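Local coordinates for protein DyP-type peroxidase (Pleurotus ostreatus PC15, PDB 6FSK) that probably uses a heme b cofactor to reduce hydrogen peroxide while oxidising dyes and other substrates, and is thought to oxidise manganese(II) at a non-canonical site, at residues E185-L190 with P250-F255. The protein carries 1 engineered substitution. Numbering follows the deposited sequence.
Sequences EHFGYL and PEFDDF. Engineered in segment 185-190: Tyr189 (natural residue Phe). With HEM (protoporphyrin IX containing Fe), chain C.
Phe187 and Phe252 form the tightly packed half of this buried contact between the 185-190 loop and the helical segment 250-255. Their ring centroids lie 4.5 Å apart with planes inclined at 33°, an oblique pair in which CG of Phe187 sits over one face of Phe252, offset toward its rim. Phe252 reaches across because its CG stands anti to the backbone N (chi1 178°); its CB also touches CE1 of Phe187 at 3.8 Å. The engineered Tyr189, a phenylalanine in the natural protein, adds a slighter touch, the edge of its ring at CE1 lying 4.1 Å from CE2 of Phe252. The polar side is looser: a water donates to Phe187 O at 2.9 Å, but its 2.4 Å approach to OD1 of the partly exposed Asp253 is too short to be trusted, so the second arm of a water bridge there is doubtful.

Within the loop, the type I turn from Glu185 to Gly188 is braced by its own first residue. Glu185 OE2 accepts the N-H of Phe187 at 2.7 Å, from above the carboxylate plane, and OE1 takes that of Tyr189 at 2.8 Å on its anti side. With an alanine here the amides of Phe187 and Tyr189 would probably lose these acceptors, and a gap would be likely to open beside heme methyl CMB, which lies 3.3 Å from Glu185 OE2. Gln247, on strand 238-247, also bonds OE2. The contact thus joins the heme-pocket loop to helix 249-258, which follows that strand, while Phe461 meets Phe252 edge-to-face and Tyr189 leans on Val280 of helix 268-280.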
ATOM      1  N   GLU A 185       3.233  11.446  -3.492  1.00 10.80           N
ATOM      2  CA  GLU A 185       3.856  10.385  -4.331  1.00 11.74           C
ATOM      3  C   GLU A 185       4.393  10.989  -5.612  1.00 12.18           C
ATOM      4  O   GLU A 185       4.074  12.146  -5.888  1.00 11.49           O
ATOM      5  CB  GLU A 185       2.946   9.189  -4.480  1.00 12.64           C
ATOM      6  CG  GLU A 185       1.608   9.533  -5.085  1.00 12.54           C
ATOM      7  CD  GLU A 185       1.731   9.906  -6.476  1.00 13.33           C
ATOM      8  OE1 GLU A 185       1.055  10.863  -6.928  1.00 14.26           O
ATOM      9  OE2 GLU A 185       2.484   9.224  -7.276  1.00 11.50           O
ATOM     10  N   HIS A 186       5.225  10.255  -6.348  1.00 10.65           N
ATOM     11  CA  HIS A 186       5.961  10.886  -7.480  1.00 10.21           C
ATOM     12  C   HIS A 186       5.101  11.417  -8.623  1.00 10.35           C
ATOM     13  O   HIS A 186       5.592  12.300  -9.380  1.00 10.09           O
ATOM     14  CB  HIS A 186       7.015   9.934  -7.985  1.00 10.20           C
ATOM     15  CG  HIS A 186       8.307  10.018  -7.241  1.00  9.38           C
ATOM     16  ND1 HIS A 186       9.137  11.106  -7.367  1.00 10.11           N
ATOM     17  CD2 HIS A 186       8.878   9.238  -6.287  1.00 10.13           C
ATOM     18  CE1 HIS A 186      10.196  10.973  -6.574  1.00 10.66           C
ATOM     19  NE2 HIS A 186      10.050   9.854  -5.896  1.00 10.60           N
ATOM     20  N   PHE A 187       3.869  10.946  -8.812  1.00 10.57           N
ATOM     21  CA  PHE A 187       2.991  11.584  -9.784  1.00 10.27           C
ATOM     22  C   PHE A 187       2.533  12.954  -9.345  1.00 10.11           C
ATOM     23  O   PHE A 187       2.030  13.714 -10.188  1.00 12.03           O
ATOM     24  CB  PHE A 187       1.768  10.768 -10.216  1.00  9.96           C
ATOM     25  CG  PHE A 187       2.060   9.444 -10.873  1.00  9.52           C
ATOM     26  CD1 PHE A 187       2.969   9.267 -11.897  1.00  9.56           C
ATOM     27  CD2 PHE A 187       1.373   8.319 -10.454  1.00 10.86           C
ATOM     28  CE1 PHE A 187       3.173   8.009 -12.468  1.00  8.42           C
ATOM     29  CE2 PHE A 187       1.597   7.063 -10.980  1.00  9.41           C
ATOM     30  CZ  PHE A 187       2.566   6.883 -11.969  1.00  9.13           C
ATOM     31  N   GLY A 188       2.669  13.318  -8.068  1.00  9.48           N
ATOM     32  CA  GLY A 188       2.347  14.616  -7.556  1.00 10.30           C
ATOM     33  C   GLY A 188       1.221  14.695  -6.609  1.00 10.33           C
ATOM     34  O   GLY A 188       0.995  15.802  -6.050  1.00 12.81           O
ATOM     35  N   TYR A 189       0.626  13.560  -6.198  1.00  9.66           N
ATOM     36  CA  TYR A 189      -0.656  13.571  -5.431  1.00 10.56           C
ATOM     37  C   TYR A 189      -0.323  13.324  -3.975  1.00 11.14           C
ATOM     38  O   TYR A 189       0.440  12.417  -3.624  1.00 10.62           O
ATOM     39  CB  TYR A 189      -1.595  12.494  -5.955  1.00 10.84           C
ATOM     40  CG  TYR A 189      -2.077  12.890  -7.329  1.00 11.44           C
ATOM     41  CD1 TYR A 189      -1.318  12.607  -8.429  1.00 11.85           C
ATOM     42  CD2 TYR A 189      -3.307  13.508  -7.531  1.00 11.17           C
ATOM     43  CE1 TYR A 189      -1.628  13.067  -9.714  1.00 12.76           C
ATOM     44  CE2 TYR A 189      -3.651  13.956  -8.788  1.00 12.30           C
ATOM     45  CZ  TYR A 189      -2.825  13.741  -9.879  1.00 12.32           C
ATOM     46  OH  TYR A 189      -3.112  14.145 -11.204  1.00 13.92           O
ATOM     47  N   LEU A 190      -0.884  14.102  -3.050  1.00 11.39           N
ATOM     48  CA  LEU A 190      -0.718  13.847  -1.618  1.00 11.07           C
ATOM     49  C   LEU A 190      -1.213  12.444  -1.298  1.00 11.86           C
ATOM     50  O   LEU A 190      -2.249  12.019  -1.718  1.00 12.33           O
ATOM     51  CB  LEU A 190      -1.496  14.890  -0.807  1.00 12.21           C
ATOM     52  CG  LEU A 190      -1.486  14.719   0.724  1.00 13.06           C
ATOM     53  CD1 LEU A 190      -0.028  14.927   1.131  1.00 15.52           C
ATOM     54  CD2 LEU A 190      -2.373  15.771   1.395  1.00 14.23           C
ATOM     55  N   PRO A 250       7.211  11.306 -16.231  1.00  9.94           N
ATOM     56  CA  PRO A 250       7.082  12.085 -17.482  1.00 10.23           C
ATOM     57  C   PRO A 250       6.019  11.523 -18.429  1.00 10.46           C
ATOM     58  O   PRO A 250       5.271  12.275 -19.086  1.00 11.15           O
ATOM     59  CB  PRO A 250       8.491  12.016 -18.134  1.00 10.40           C
ATOM     60  CG  PRO A 250       9.404  11.738 -16.940  1.00 11.02           C
ATOM     61  CD  PRO A 250       8.578  10.858 -15.980  1.00 10.00           C
ATOM     62  N   GLU A 251       5.916  10.208 -18.486  1.00  9.44           N
ATOM     63  CA  GLU A 251       4.951   9.503 -19.312  1.00  9.71           C
ATOM     64  C   GLU A 251       3.550   9.805 -18.865  1.00 11.13           C
ATOM     65  O   GLU A 251       2.656  10.091 -19.671  1.00 10.05           O
ATOM     66  CB  GLU A 251       5.231   7.985 -19.339  1.00 11.25           C
ATOM     67  CG  GLU A 251       6.506   7.583 -20.031  1.00 12.50           C
ATOM     68  CD  GLU A 251       7.774   7.623 -19.191  1.00 11.56           C
ATOM     69  OE1 GLU A 251       7.798   8.162 -18.065  1.00 11.53           O
ATOM     70  OE2 GLU A 251       8.812   7.149 -19.753  1.00 14.06           O
ATOM     71  N   PHE A 252       3.303   9.770 -17.593  1.00 10.16           N
ATOM     72  CA  PHE A 252       1.992  10.131 -17.051  1.00 10.91           C
ATOM     73  C   PHE A 252       1.674  11.587 -17.336  1.00 10.84           C
ATOM     74  O   PHE A 252       0.514  11.924 -17.797  1.00 12.13           O
ATOM     75  CB  PHE A 252       1.954   9.777 -15.564  1.00 12.17           C
ATOM     76  CG  PHE A 252       0.674  10.123 -14.848  1.00 14.04           C
ATOM     77  CD1 PHE A 252      -0.428   9.313 -15.001  1.00 18.31           C
ATOM     78  CD2 PHE A 252       0.610  11.275 -14.074  1.00 16.14           C
ATOM     79  CE1 PHE A 252      -1.613   9.654 -14.316  1.00 21.64           C
ATOM     80  CE2 PHE A 252      -0.521  11.566 -13.393  1.00 19.23           C
ATOM     81  CZ  PHE A 252      -1.576  10.733 -13.496  1.00 19.57           C
ATOM     82  N   ASP A 253       2.622  12.463 -17.117  1.00 11.07           N
ATOM     83  CA  ASP A 253       2.420  13.891 -17.383  1.00 11.33           C
ATOM     84  C   ASP A 253       2.104  14.115 -18.890  1.00 11.51           C
ATOM     85  O   ASP A 253       1.193  14.873 -19.197  1.00 13.22           O
ATOM     86  CB  ASP A 253       3.615  14.715 -17.009  1.00 13.75           C
ATOM     87  CG  ASP A 253       3.846  14.850 -15.501  1.00 17.72           C
ATOM     88  OD1 ASP A 253       3.002  14.600 -14.677  1.00 22.32           O
ATOM     89  OD2 ASP A 253       5.014  15.239 -15.222  1.00 25.23           O
ATOM     90  N   ASP A 254       2.804  13.460 -19.755  1.00 11.73           N
ATOM     91  CA  ASP A 254       2.548  13.492 -21.253  1.00 11.81           C
ATOM     92  C   ASP A 254       1.126  13.001 -21.608  1.00 13.37           C
ATOM     93  O   ASP A 254       0.342  13.686 -22.342  1.00 12.34           O
ATOM     94  CB  ASP A 254       3.669  12.729 -21.925  1.00 13.12           C
ATOM     95  CG  ASP A 254       3.592  12.666 -23.413  1.00 15.08           C
ATOM     96  OD1 ASP A 254       2.851  13.466 -24.057  1.00 14.99           O
ATOM     97  OD2 ASP A 254       4.298  11.831 -24.001  1.00 16.02           O
ATOM     98  N   PHE A 255       0.742  11.847 -21.031  1.00 12.24           N
ATOM     99  CA  PHE A 255      -0.621  11.386 -21.123  1.00 11.83           C
ATOM    100  C   PHE A 255      -1.642  12.438 -20.791  1.00 13.28           C
ATOM    101  O   PHE A 255      -2.583  12.687 -21.546  1.00 13.06           O
ATOM    102  CB  PHE A 255      -0.784  10.149 -20.248  1.00 12.60           C
ATOM    103  CG  PHE A 255      -2.179   9.661 -20.197  1.00 12.28           C
ATOM    104  CD1 PHE A 255      -2.728   9.083 -21.335  1.00 11.96           C
ATOM    105  CD2 PHE A 255      -2.952   9.854 -19.074  1.00 11.85           C
ATOM    106  CE1 PHE A 255      -4.046   8.620 -21.310  1.00 12.98           C
ATOM    107  CE2 PHE A 255      -4.312   9.385 -19.061  1.00 13.29           C
ATOM    108  CZ  PHE A 255      -4.800   8.785 -20.170  1.00 13.53           C
TER
HETATM  109  CHA HEM C 501      -5.162   5.868  -2.004  1.00  9.86           C
HETATM  110  CHB HEM C 501      -1.524   6.679  -5.061  1.00  8.76           C
HETATM  111  CHC HEM C 501      -0.729   1.935  -5.270  1.00  8.84           C
HETATM  112  CHD HEM C 501      -4.574   1.080  -2.448  1.00  8.61           C
HETATM  113  C1A HEM C 501      -4.243   6.545  -2.808  1.00  9.30           C
HETATM  114  C2A HEM C 501      -4.149   7.962  -2.971  1.00  9.75           C
HETATM  115  C3A HEM C 501      -3.107   8.197  -3.782  1.00  9.96           C
HETATM  116  C4A HEM C 501      -2.609   6.917  -4.184  1.00  9.12           C
HETATM  117  CMA HEM C 501      -2.656   9.522  -4.293  1.00 10.35           C
HETATM  118  CAA HEM C 501      -5.095   8.977  -2.349  1.00  9.79           C
HETATM  119  CBA HEM C 501      -4.700   9.583  -1.009  1.00 11.28           C
HETATM  120  CGA HEM C 501      -4.779   8.598   0.127  1.00 12.05           C
HETATM  121  O1A HEM C 501      -5.872   8.274   0.595  1.00 12.34           O
HETATM  122  O2A HEM C 501      -3.699   8.149   0.587  1.00 13.22           O
HETATM  123  C1B HEM C 501      -0.957   5.453  -5.420  1.00 10.33           C
HETATM  124  C2B HEM C 501       0.167   5.260  -6.217  1.00 10.51           C
HETATM  125  C3B HEM C 501       0.453   3.933  -6.278  1.00  8.52           C
HETATM  126  C4B HEM C 501      -0.603   3.296  -5.478  1.00  8.47           C
HETATM  127  CMB HEM C 501       0.932   6.340  -6.942  1.00 11.73           C
HETATM  128  CAB HEM C 501       1.490   3.140  -6.973  1.00  9.00           C
HETATM  129  CBB HEM C 501       2.636   3.648  -7.371  1.00  8.64           C
HETATM  130  C1C HEM C 501      -1.704   1.237  -4.626  1.00  8.59           C
HETATM  131  C2C HEM C 501      -1.896  -0.147  -4.530  1.00  9.24           C
HETATM  132  C3C HEM C 501      -2.991  -0.419  -3.763  1.00  9.19           C
HETATM  133  C4C HEM C 501      -3.472   0.860  -3.298  1.00  7.88           C
HETATM  134  CMC HEM C 501      -0.985  -1.161  -5.170  1.00 10.22           C
HETATM  135  CAC HEM C 501      -3.694  -1.682  -3.407  1.00  8.70           C
HETATM  136  CBC HEM C 501      -3.676  -2.790  -4.177  1.00  9.94           C
HETATM  137  C1D HEM C 501      -4.996   2.353  -2.053  1.00  8.40           C
HETATM  138  C2D HEM C 501      -6.057   2.499  -1.009  1.00  8.41           C
HETATM  139  C3D HEM C 501      -6.179   3.874  -0.863  1.00  8.91           C
HETATM  140  C4D HEM C 501      -5.276   4.466  -1.837  1.00  9.28           C
HETATM  141  CMD HEM C 501      -6.773   1.447  -0.261  1.00  8.16           C
HETATM  142  CAD HEM C 501      -7.159   4.635   0.022  1.00  9.28           C
HETATM  143  CBD HEM C 501      -8.500   4.826  -0.612  1.00  9.78           C
HETATM  144  CGD HEM C 501      -9.480   5.465   0.341  1.00  9.52           C
HETATM  145  O1D HEM C 501     -10.075   6.460  -0.144  1.00 10.65           O
HETATM  146  O2D HEM C 501      -9.560   5.084   1.491  1.00 11.04           O
HETATM  147  NA  HEM C 501      -3.353   5.872  -3.647  1.00  9.36           N
HETATM  148  NB  HEM C 501      -1.469   4.256  -5.044  1.00  8.58           N
HETATM  149  NC  HEM C 501      -2.786   1.854  -3.951  1.00  8.57           N
HETATM  150  ND  HEM C 501      -4.634   3.535  -2.553  1.00  8.41           N
HETATM  151 FE   HEM C 501      -3.120   3.889  -3.853  1.00  9.01          FE
HETATM  152  O   HOH W   1       3.367  15.185 -12.333  1.00 30.03           O